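Local atomic coordinates of maintenance of ploidy protein MOB1 (Saccharomyces cerevisiae, PDB entry 2HJN), a protein that binds and activates the protein kinase Dbf2, allowing its phosphorylation by Cdc15 in late anaphase within the mitotic exit network of budding yeast. Residues Q31-L35 and E77-V81; L174-F178 and L217-F223. All blocks are in the same frame, centred on the assembly; numbering follows the deposited sequence.

Contact 1 of 2, residues Q31-L35 and E77-V81; sequences QKPFL and EWLAV
Phe34 lays its ring against helix 75-97, with the methyl of Ala80 standing over one face. Starting at CB, the side chain passes 4.2 Å from Val81 CA and as far from Ala80 O, skirting the helix backbone. A chi1 of 175°, CG anti to the backbone N, carries the ring on toward the helix. Ala80 CB then sits 3.8 Å from the centroid of the Phe34 ring and only 2° off its normal, a nearly centred CH-pi contact that touches all six ring atoms about equally. On the CD2 side the ring meets Val81 CG2. One atom further on, Phe34 CE2 has Glu77 CG at 3.8 Å, at the edge and near the ring plane. In the Mob fold this joins the chain after strand 4-6 to the start of a long helix, whose Ala80 also touches Phe165 of helix 165-187. Replacing Phe34 by an alanine would take away the ring and is likely to open a gap over the Ala80 methyl and beside Glu77 CG. Leu35 extends the patch, its CG 4.0 Å from Val81 CG2. The two backbones are joined through one water, which accepts from Phe34 N and donates to Val81 O at 3.0 Å.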
# COMPACT_ATOMS: atom_id res chain seq x y z
N GLN A 31 -1.97 -9.84 9.20
CA GLN A 31 -2.58 -10.66 10.25
C GLN A 31 -3.90 -11.26 9.76
O GLN A 31 -4.77 -10.56 9.25
CB GLN A 31 -2.84 -9.85 11.52
CG GLN A 31 -3.40 -10.66 12.72
CD GLN A 31 -2.45 -11.62 13.32
OE1 GLN A 31 -1.21 -11.48 13.20
NE2 GLN A 31 -2.99 -12.66 13.95
N LYS A 32 -4.05 -12.56 9.90
CA LYS A 32 -5.31 -13.20 9.55
C LYS A 32 -6.50 -12.62 10.37
O LYS A 32 -6.37 -12.32 11.58
CB LYS A 32 -5.21 -14.74 9.66
CG LYS A 32 -5.18 -15.27 11.07
CD LYS A 32 -5.99 -16.57 11.18
CE LYS A 32 -6.35 -16.85 12.62
NZ LYS A 32 -7.11 -18.15 12.72
N PRO A 33 -7.65 -12.42 9.72
CA PRO A 33 -8.77 -11.79 10.44
C PRO A 33 -9.19 -12.58 11.68
O PRO A 33 -9.03 -13.80 11.75
CB PRO A 33 -9.89 -11.76 9.40
CG PRO A 33 -9.51 -12.88 8.39
CD PRO A 33 -8.01 -12.78 8.32
N PHE A 34 -9.69 -11.88 12.69
CA PHE A 34 -9.99 -12.52 13.96
C PHE A 34 -10.90 -13.76 13.76
O PHE A 34 -10.63 -14.84 14.29
CB PHE A 34 -10.54 -11.48 14.97
CG PHE A 34 -10.98 -12.08 16.29
CD1 PHE A 34 -10.06 -12.47 17.23
CD2 PHE A 34 -12.33 -12.25 16.58
CE1 PHE A 34 -10.46 -13.05 18.42
CE2 PHE A 34 -12.75 -12.80 17.79
CZ PHE A 34 -11.80 -13.21 18.72
N LEU A 35 -11.91 -13.59 12.91
CA LEU A 35 -12.93 -14.62 12.61
C LEU A 35 -12.53 -15.75 11.63
O LEU A 35 -11.84 -15.53 10.61
CB LEU A 35 -14.24 -13.95 12.18
CG LEU A 35 -14.84 -13.08 13.29
CD1 LEU A 35 -16.23 -12.57 12.95
CD2 LEU A 35 -14.84 -13.82 14.62
N GLU A 77 -15.93 -9.19 20.95
CA GLU A 77 -15.73 -9.67 19.60
C GLU A 77 -15.59 -8.54 18.58
O GLU A 77 -14.69 -8.57 17.73
CB GLU A 77 -16.81 -10.64 19.16
CG GLU A 77 -16.27 -12.01 18.94
CD GLU A 77 -17.33 -13.01 18.59
OE1 GLU A 77 -17.80 -13.03 17.42
OE2 GLU A 77 -17.69 -13.79 19.52
N TRP A 78 -16.52 -7.59 18.67
CA TRP A 78 -16.55 -6.39 17.86
C TRP A 78 -15.21 -5.62 18.01
O TRP A 78 -14.58 -5.26 17.01
CB TRP A 78 -17.75 -5.54 18.31
CG TRP A 78 -18.02 -4.29 17.51
CD1 TRP A 78 -17.86 -3.01 17.92
CD2 TRP A 78 -18.49 -4.23 16.16
NE1 TRP A 78 -18.22 -2.14 16.92
CE2 TRP A 78 -18.61 -2.86 15.83
CE3 TRP A 78 -18.84 -5.19 15.21
CZ2 TRP A 78 -19.05 -2.43 14.58
CZ3 TRP A 78 -19.29 -4.77 13.96
CH2 TRP A 78 -19.38 -3.40 13.65
N LEU A 79 -14.77 -5.40 19.24
CA LEU A 79 -13.48 -4.73 19.46
C LEU A 79 -12.24 -5.55 18.98
O LEU A 79 -11.34 -4.98 18.35
CB LEU A 79 -13.34 -4.25 20.89
CG LEU A 79 -14.43 -3.35 21.51
CD1 LEU A 79 -13.90 -2.51 22.66
CD2 LEU A 79 -15.21 -2.51 20.54
N ALA A 80 -12.26 -6.87 19.20
CA ALA A 80 -11.23 -7.79 18.67
C ALA A 80 -11.16 -7.76 17.11
O ALA A 80 -10.07 -7.66 16.54
CB ALA A 80 -11.44 -9.22 19.19
N VAL A 81 -12.30 -7.89 16.45
CA VAL A 81 -12.38 -7.76 14.98
C VAL A 81 -11.75 -6.47 14.48
O VAL A 81 -10.89 -6.51 13.60
CB VAL A 81 -13.82 -7.90 14.40
CG1 VAL A 81 -13.88 -7.50 12.89
CG2 VAL A 81 -14.29 -9.34 14.57
O HOH W 1 -10.43 -9.14 12.13

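Contact 2 of 2, residues L174-F178 and L217-F223; sequences LRRLF and LLRPADF. With SO4 (sulfate ion), chain C.
Phe178 reaches from helix 165-187 to the 3-10 turn at 220-223, where it packs against both backbone and ring. Asp222 O lies over one face of its ring, while Phe223 O stands obliquely to it, 3.2 Å from Phe178 CE2. The rings of Phe178 and Phe223 meet obliquely, planes 36° apart, with Phe178 CE1 3.3 Å from Phe223 CD2. One turn back, Leu174 CD2 meets Leu217 CD1 so closely that the placement of the Leu174 branch is doubtful. Between these pairs Leu218 puts CD2 3.7 Å from Arg175 CG and turns CD1 to the Phe178 ring. In the helical Mob fold this seats the connection between helices 198-214 and 227-233 on helix 165-187, which also carries the zinc ligand His183; Phe208 of helix 198-214 backs both Phe178 and Leu218. Further out, Asp222 OD2 accepts a nearly straight bond (168°) from Arg219 N, tying the 3-10 turn back to the residue just before it. A water bridges Arg175 O and Asp222 O. Bent at chi3 (-45°), Arg175 turns its guanidinium edge to a sulfate, probably from the crystallisation liquor, its NE bonding sulfate O1 weakly at 3.0 Å; Arg179 also binds this ion.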
# COMPACT_ATOMS: atom_id res chain seq x y z
N LEU A 174 -4.31 -0.21 21.06
CA LEU A 174 -4.74 1.05 20.41
C LEU A 174 -3.82 2.23 20.73
O LEU A 174 -3.43 2.97 19.80
CB LEU A 174 -6.22 1.39 20.75
CG LEU A 174 -7.34 0.74 19.92
CD1 LEU A 174 -6.98 -0.52 19.16
CD2 LEU A 174 -8.67 0.57 20.64
N ARG A 175 -3.41 2.38 22.00
CA ARG A 175 -2.48 3.46 22.38
C ARG A 175 -1.15 3.38 21.58
O ARG A 175 -0.61 4.39 21.07
CB ARG A 175 -2.17 3.42 23.89
CG ARG A 175 -3.17 4.06 24.80
CD ARG A 175 -2.57 4.24 26.26
NE ARG A 175 -1.84 3.08 26.83
CZ ARG A 175 -2.38 2.16 27.65
NH1 ARG A 175 -3.68 2.19 27.97
NH2 ARG A 175 -1.64 1.18 28.12
N ARG A 176 -0.60 2.18 21.48
CA ARG A 176 0.62 1.96 20.67
C ARG A 176 0.46 2.15 19.14
O ARG A 176 1.29 2.81 18.48
CB ARG A 176 1.22 0.61 21.04
CG ARG A 176 1.57 0.59 22.56
CD ARG A 176 2.12 -0.76 23.01
NE ARG A 176 2.14 -0.89 24.46
CZ ARG A 176 2.81 -1.83 25.12
NH1 ARG A 176 3.55 -2.74 24.47
NH2 ARG A 176 2.73 -1.88 26.45
N LEU A 177 -0.61 1.59 18.55
CA LEU A 177 -0.83 1.76 17.11
C LEU A 177 -0.96 3.24 16.73
O LEU A 177 -0.48 3.66 15.67
CB LEU A 177 -2.06 0.95 16.67
CG LEU A 177 -1.92 -0.59 16.70
CD1 LEU A 177 -3.23 -1.30 16.26
CD2 LEU A 177 -0.72 -1.11 15.90
N PHE A 178 -1.58 4.04 17.61
CA PHE A 178 -1.65 5.52 17.38
C PHE A 178 -0.31 6.16 17.14
O PHE A 178 -0.21 6.96 16.25
CB PHE A 178 -2.42 6.29 18.49
CG PHE A 178 -2.67 7.77 18.15
CD1 PHE A 178 -3.92 8.20 17.68
CD2 PHE A 178 -1.66 8.72 18.34
CE1 PHE A 178 -4.14 9.53 17.36
CE2 PHE A 178 -1.86 10.09 17.99
CZ PHE A 178 -3.10 10.48 17.50
N LEU A 217 -11.93 4.32 24.38
CA LEU A 217 -10.65 3.62 24.43
C LEU A 217 -9.47 4.61 24.48
O LEU A 217 -8.44 4.36 25.13
CB LEU A 217 -10.54 2.66 23.22
CG LEU A 217 -11.74 1.70 23.04
CD1 LEU A 217 -11.77 0.98 21.69
CD2 LEU A 217 -11.86 0.73 24.16
N LEU A 218 -9.62 5.74 23.80
CA LEU A 218 -8.58 6.76 23.73
C LEU A 218 -9.14 8.08 24.13
O LEU A 218 -10.29 8.42 23.80
CB LEU A 218 -8.00 6.91 22.32
CG LEU A 218 -7.11 5.81 21.77
CD1 LEU A 218 -6.49 6.35 20.48
CD2 LEU A 218 -6.00 5.38 22.75
N ARG A 219 -8.30 8.83 24.82
CA ARG A 219 -8.67 10.11 25.35
C ARG A 219 -7.79 11.14 24.67
O ARG A 219 -6.71 10.80 24.16
CB ARG A 219 -8.49 10.11 26.87
CG ARG A 219 -7.06 9.83 27.33
CD ARG A 219 -7.04 9.12 28.69
NE ARG A 219 -7.58 9.99 29.73
CZ ARG A 219 -6.87 10.90 30.40
NH1 ARG A 219 -5.57 11.05 30.16
NH2 ARG A 219 -7.48 11.65 31.32
N PRO A 220 -8.27 12.40 24.63
CA PRO A 220 -7.59 13.54 24.00
C PRO A 220 -6.07 13.61 24.21
O PRO A 220 -5.33 13.79 23.24
CB PRO A 220 -8.35 14.75 24.58
CG PRO A 220 -9.73 14.24 24.69
CD PRO A 220 -9.58 12.81 25.19
N ALA A 221 -5.62 13.43 25.45
CA ALA A 221 -4.17 13.24 25.76
C ALA A 221 -3.41 12.10 25.01
O ALA A 221 -2.19 12.20 24.83
CB ALA A 221 -3.98 13.05 27.27
N ASP A 222 -4.09 11.01 24.66
CA ASP A 222 -3.45 9.91 23.91
C ASP A 222 -3.08 10.27 22.48
O ASP A 222 -2.25 9.59 21.86
CB ASP A 222 -4.31 8.66 23.91
CG ASP A 222 -4.54 8.11 25.32
OD1 ASP A 222 -3.53 7.94 26.05
OD2 ASP A 222 -5.71 7.83 25.67
N PHE A 223 -3.68 11.35 21.98
CA PHE A 223 -3.42 11.86 20.64
C PHE A 223 -2.17 12.73 20.42
O PHE A 223 -1.84 13.03 19.29
CB PHE A 223 -4.62 12.67 20.14
CG PHE A 223 -5.92 11.95 20.21
CD1 PHE A 223 -7.08 12.63 20.57
CD2 PHE A 223 -6.01 10.59 19.91
CE1 PHE A 223 -8.30 11.97 20.62
CE2 PHE A 223 -7.25 9.92 19.97
CZ PHE A 223 -8.38 10.62 20.32
S SO4 C . 1.88 2.07 27.07
O1 SO4 C . 0.60 1.35 27.00
O2 SO4 C . 1.54 3.50 27.15
O3 SO4 C . 2.73 1.59 28.15
O4 SO4 C . 2.73 1.88 25.91
O HOH W 2 -1.27 6.85 22.31
O HOH W 3 -5.48 4.85 26.77

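Contact 1 lies at the surface and contact 2 is buried, their centres about 19 Å apart and in series along the chain. Each sets a connecting segment against a long helix, but a different one: 75-97 for 31-35, 165-187 for 217-223; the segment in contact 2 ends in a 3-10 turn. The two meet directly where Leu79 packs on Leu217, so helix 75-97 serves both. Neither has a direct hydrogen bond between its segments; both are mainly apolar, with water bridging backbone atoms. Contact 1 is a small patch around one ring, burying 231 Å². Contact 2 buries 375 Å², combines two phenylalanines with several leucines, and passes outward into charged groups around a sulfate.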